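Local atomic coordinates of Mgp-operon protein 3 (PDB entry 6RJ1), a protein that probably mediates adhesion of Mycoplasma pneumoniae to host cells, possibly by binding sugars, as a membrane-attached extracellular adhesin. Residues Arg811-Thr825 and Phe900-Ala914. Numbering follows the deposited sequence.
Sequences RLNFNPDTDKLLDST and FNEDANTTTLSQAPA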
# COMPACT_ATOMS: atom_id res chain seq x y z
N ARG A 811 -10.79 7.97 9.40
CA ARG A 811 -10.40 8.28 10.76
C ARG A 811 -10.25 6.99 11.54
O ARG A 811 -11.10 6.09 11.47
CB ARG A 811 -11.45 9.19 11.43
CG ARG A 811 -10.99 9.72 12.77
CD ARG A 811 -12.03 10.58 13.43
NE ARG A 811 -11.72 10.79 14.83
CZ ARG A 811 -12.47 11.49 15.67
NH1 ARG A 811 -13.60 12.06 15.25
NH2 ARG A 811 -12.11 11.64 16.93
N LEU A 812 -9.15 6.90 12.31
CA LEU A 812 -8.83 5.76 13.15
C LEU A 812 -8.88 6.17 14.60
O LEU A 812 -8.16 7.08 15.01
CB LEU A 812 -7.48 5.14 12.74
CG LEU A 812 -7.32 4.83 11.25
CD1 LEU A 812 -5.89 4.48 10.91
CD2 LEU A 812 -8.31 3.77 10.77
N ASN A 813 -9.78 5.56 15.37
CA ASN A 813 -10.04 5.89 16.77
C ASN A 813 -9.43 4.89 17.74
O ASN A 813 -9.45 3.68 17.50
CB ASN A 813 -11.54 6.07 17.02
CG ASN A 813 -12.19 6.96 15.99
OD1 ASN A 813 -11.95 8.17 15.95
ND2 ASN A 813 -12.99 6.37 15.12
N PHE A 814 -8.89 5.41 18.85
CA PHE A 814 -8.21 4.63 19.88
C PHE A 814 -8.72 4.94 21.28
O PHE A 814 -9.24 6.03 21.52
CB PHE A 814 -6.69 4.86 19.82
CG PHE A 814 -6.07 4.70 18.45
CD1 PHE A 814 -5.70 3.45 17.97
CD2 PHE A 814 -5.87 5.80 17.63
CE1 PHE A 814 -5.14 3.30 16.70
CE2 PHE A 814 -5.31 5.65 16.35
CZ PHE A 814 -4.96 4.40 15.90
N ASN A 815 -8.57 3.98 22.21
CA ASN A 815 -8.93 4.11 23.62
C ASN A 815 -7.69 4.69 24.34
O ASN A 815 -6.66 4.02 24.42
CB ASN A 815 -9.32 2.75 24.21
CG ASN A 815 -9.86 2.80 25.61
OD1 ASN A 815 -9.19 3.25 26.56
ND2 ASN A 815 -11.08 2.33 25.79
N PRO A 816 -7.74 5.95 24.82
CA PRO A 816 -6.54 6.53 25.46
C PRO A 816 -6.20 5.98 26.86
O PRO A 816 -5.07 6.16 27.32
CB PRO A 816 -6.84 8.02 25.47
CG PRO A 816 -8.33 8.11 25.51
CD PRO A 816 -8.86 6.91 24.78
N ASP A 817 -7.17 5.34 27.52
CA ASP A 817 -6.98 4.77 28.85
C ASP A 817 -6.22 3.43 28.81
O ASP A 817 -5.66 3.03 29.84
CB ASP A 817 -8.33 4.59 29.58
CG ASP A 817 -9.23 5.81 29.58
OD1 ASP A 817 -8.72 6.93 29.82
OD2 ASP A 817 -10.46 5.64 29.37
N THR A 818 -6.21 2.75 27.65
CA THR A 818 -5.55 1.45 27.46
C THR A 818 -4.51 1.45 26.32
O THR A 818 -3.73 0.49 26.22
CB THR A 818 -6.59 0.33 27.22
OG1 THR A 818 -7.28 0.56 25.99
CG2 THR A 818 -7.56 0.15 28.39
N ASP A 819 -4.53 2.49 25.45
CA ASP A 819 -3.66 2.66 24.28
C ASP A 819 -3.83 1.48 23.31
O ASP A 819 -2.86 0.88 22.83
CB ASP A 819 -2.20 2.95 24.67
CG ASP A 819 -2.02 4.21 25.50
OD1 ASP A 819 -2.44 5.29 25.04
OD2 ASP A 819 -1.47 4.11 26.62
N LYS A 820 -5.10 1.16 23.05
CA LYS A 820 -5.58 0.10 22.17
C LYS A 820 -6.62 0.69 21.20
O LYS A 820 -6.99 1.85 21.34
CB LYS A 820 -6.21 -1.03 23.02
CG LYS A 820 -5.21 -1.84 23.82
CD LYS A 820 -5.91 -2.79 24.78
CE LYS A 820 -4.95 -3.70 25.51
NZ LYS A 820 -4.57 -4.88 24.70
N LEU A 821 -7.07 -0.11 20.22
CA LEU A 821 -8.10 0.28 19.25
C LEU A 821 -9.44 0.48 19.96
O LEU A 821 -9.76 -0.28 20.87
CB LEU A 821 -8.22 -0.83 18.19
CG LEU A 821 -7.55 -0.65 16.83
CD1 LEU A 821 -6.10 -0.23 16.95
CD2 LEU A 821 -7.58 -1.93 16.07
N LEU A 822 -10.21 1.53 19.57
CA LEU A 822 -11.51 1.82 20.19
C LEU A 822 -12.55 0.75 19.83
O LEU A 822 -12.88 0.55 18.66
CB LEU A 822 -11.99 3.23 19.83
CG LEU A 822 -13.13 3.82 20.68
CD1 LEU A 822 -12.66 4.18 22.08
CD2 LEU A 822 -13.73 5.04 20.01
N ASP A 823 -13.03 0.03 20.87
CA ASP A 823 -13.96 -1.09 20.76
C ASP A 823 -15.24 -0.90 21.61
O ASP A 823 -15.28 -0.05 22.50
CB ASP A 823 -13.22 -2.39 21.15
CG ASP A 823 -13.91 -3.69 20.79
OD1 ASP A 823 -13.98 -4.01 19.58
OD2 ASP A 823 -14.36 -4.40 21.72
N SER A 824 -16.28 -1.69 21.30
CA SER A 824 -17.56 -1.71 22.01
C SER A 824 -17.95 -3.17 22.34
O SER A 824 -17.33 -4.11 21.81
CB SER A 824 -18.66 -1.03 21.19
OG SER A 824 -19.87 -0.95 21.91
N THR A 825 -18.97 -3.35 23.21
CA THR A 825 -19.49 -4.67 23.63
C THR A 825 -20.14 -5.42 22.45
O THR A 825 -19.80 -6.59 22.21
CB THR A 825 -20.44 -4.53 24.84
OG1 THR A 825 -19.82 -3.74 25.86
CG2 THR A 825 -20.86 -5.88 25.42
N PHE A 900 -15.34 9.95 22.69
CA PHE A 900 -15.19 9.06 23.84
C PHE A 900 -15.03 9.86 25.14
O PHE A 900 -14.21 10.77 25.20
CB PHE A 900 -14.00 8.10 23.61
CG PHE A 900 -13.88 6.92 24.56
CD1 PHE A 900 -14.95 6.04 24.73
CD2 PHE A 900 -12.69 6.65 25.21
CE1 PHE A 900 -14.83 4.94 25.59
CE2 PHE A 900 -12.57 5.55 26.06
CZ PHE A 900 -13.65 4.70 26.25
N ASN A 901 -15.87 9.54 26.15
CA ASN A 901 -15.93 10.22 27.46
C ASN A 901 -16.20 11.74 27.32
O ASN A 901 -15.70 12.52 28.12
CB ASN A 901 -14.70 9.95 28.35
CG ASN A 901 -13.98 8.64 28.18
OD1 ASN A 901 -12.77 8.60 27.92
ND2 ASN A 901 -14.68 7.53 28.34
N GLU A 902 -17.01 12.14 26.30
CA GLU A 902 -17.40 13.54 26.02
C GLU A 902 -18.09 14.16 27.26
O GLU A 902 -17.88 15.34 27.55
CB GLU A 902 -18.30 13.62 24.78
CG GLU A 902 -18.34 14.99 24.13
CD GLU A 902 -18.68 14.98 22.65
OE1 GLU A 902 -17.83 15.43 21.85
OE2 GLU A 902 -19.79 14.52 22.29
N ASP A 903 -18.87 13.33 27.98
CA ASP A 903 -19.54 13.67 29.24
C ASP A 903 -19.35 12.51 30.25
O ASP A 903 -18.78 11.47 29.90
CB ASP A 903 -21.03 14.04 29.02
CG ASP A 903 -21.87 12.97 28.36
OD1 ASP A 903 -21.89 12.92 27.11
OD2 ASP A 903 -22.53 12.20 29.09
N ALA A 904 -19.80 12.72 31.51
CA ALA A 904 -19.68 11.76 32.62
C ALA A 904 -20.20 10.33 32.32
O ALA A 904 -19.48 9.37 32.60
CB ALA A 904 -20.34 12.32 33.87
N ASN A 905 -21.41 10.21 31.74
CA ASN A 905 -22.06 8.92 31.45
C ASN A 905 -21.67 8.29 30.09
O ASN A 905 -22.12 7.17 29.82
CB ASN A 905 -23.59 9.01 31.58
CG ASN A 905 -24.23 10.19 30.88
OD1 ASN A 905 -24.60 11.19 31.51
ND2 ASN A 905 -24.37 10.09 29.56
N THR A 906 -20.83 8.96 29.27
CA THR A 906 -20.40 8.42 27.97
C THR A 906 -19.45 7.23 28.21
O THR A 906 -18.23 7.39 28.33
CB THR A 906 -19.88 9.53 27.04
OG1 THR A 906 -20.95 10.44 26.80
CG2 THR A 906 -19.38 9.00 25.69
N THR A 907 -20.05 6.04 28.31
CA THR A 907 -19.37 4.77 28.55
C THR A 907 -19.03 4.16 27.19
O THR A 907 -17.91 4.34 26.70
CB THR A 907 -20.23 3.87 29.46
OG1 THR A 907 -20.76 4.64 30.54
CG2 THR A 907 -19.47 2.66 30.00
N THR A 908 -20.02 3.48 26.56
CA THR A 908 -19.87 2.86 25.24
C THR A 908 -20.37 3.80 24.14
O THR A 908 -21.28 4.60 24.37
CB THR A 908 -20.52 1.45 25.19
OG1 THR A 908 -20.19 0.83 23.94
CG2 THR A 908 -22.05 1.47 25.40
N LEU A 909 -19.76 3.71 22.95
CA LEU A 909 -20.16 4.52 21.80
C LEU A 909 -20.79 3.63 20.74
O LEU A 909 -20.22 2.59 20.40
CB LEU A 909 -18.96 5.31 21.25
CG LEU A 909 -19.23 6.76 20.83
CD1 LEU A 909 -19.59 7.65 22.02
CD2 LEU A 909 -18.03 7.35 20.14
N SER A 910 -21.99 4.01 20.27
CA SER A 910 -22.75 3.26 19.26
C SER A 910 -22.25 3.54 17.85
O SER A 910 -22.18 2.61 17.04
CB SER A 910 -24.24 3.56 19.38
OG SER A 910 -24.51 4.95 19.28
N GLN A 911 -21.90 4.80 17.56
CA GLN A 911 -21.39 5.25 16.26
C GLN A 911 -19.89 5.53 16.33
O GLN A 911 -19.39 5.97 17.36
CB GLN A 911 -22.15 6.51 15.81
CG GLN A 911 -23.02 6.30 14.58
CD GLN A 911 -22.28 6.62 13.30
OE1 GLN A 911 -22.35 7.74 12.78
NE2 GLN A 911 -21.56 5.63 12.76
N ALA A 912 -19.18 5.27 15.22
CA ALA A 912 -17.74 5.51 15.12
C ALA A 912 -17.47 7.01 14.95
O ALA A 912 -18.05 7.59 14.03
CB ALA A 912 -17.16 4.76 13.93
N PRO A 913 -16.61 7.66 15.80
CA PRO A 913 -16.33 9.09 15.58
C PRO A 913 -15.67 9.29 14.22
O PRO A 913 -14.73 8.57 13.87
CB PRO A 913 -15.39 9.46 16.74
CG PRO A 913 -15.48 8.35 17.70
CD PRO A 913 -15.83 7.12 16.93
N ALA A 914 -16.24 10.19 13.41
CA ALA A 914 -15.80 10.44 12.04
C ALA A 914 -14.97 11.71 11.84
O ALA A 914 -14.81 12.52 12.75
CB ALA A 914 -17.00 10.43 11.11
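The Phe900 ring is sandwiched between Leu822 of 811-825 and its own neighbour Asn901. Leu822 CD1 sits over the middle of one face in a CH-pi contact, 3.9 Å from the Phe900 centroid and 9° off the ring normal; Asn901 ND2 lies above the opposite face. Pro816 CD meets the ring edge at CD2 of Phe900, 3.9 Å away, while the Asn815 amide comes in obliquely, its ND2 3.5 Å from Phe900 CZ with the two planes 61° apart.

The second flat group is the Arg811 guanidinium. One face carries Pro913 CB, set off toward the rim, and at the edge NH1 gives a hydrogen bond to Ala914 O (2.8 Å). That acceptor lies near the guanidinium plane, although NH1 stands above the carbonyl plane and not on a lone pair. With CG anti to the backbone N (chi1 -171°) and the chain extended to NE, the arginine reaches across the Pro913 ring at about a right angle. Its NH2 also forms a salt bridge with Glu899 and a hydrogen bond with Ser800.

Beside Arg811, Asn813 ND2 donates to a lone pair of Pro913 O (3.1 Å) and also bonds Ile832 O; Asn813 OD1 is held by Ser800. At the outer end, Ser824 OG donates to Thr908 OG1 at 2.7 Å.

The contact thus lays the irregular connection between strands 888-896 and 914-920 of one antiparallel sheet against the 808-815/820-821 hairpin of another. Consecutive carbonyls of Pro913 and Ala914, just where strand 914-920 begins, are gripped by Asn813 and Arg811, whereas Phe900 adds an apolar contact with Leu822 and Pro816 amid polar neighbours. Glu899 probably offsets the charge of Arg811, which also has Arg895 nearby, leaving a partly buried join built from both polar and apolar chemistry.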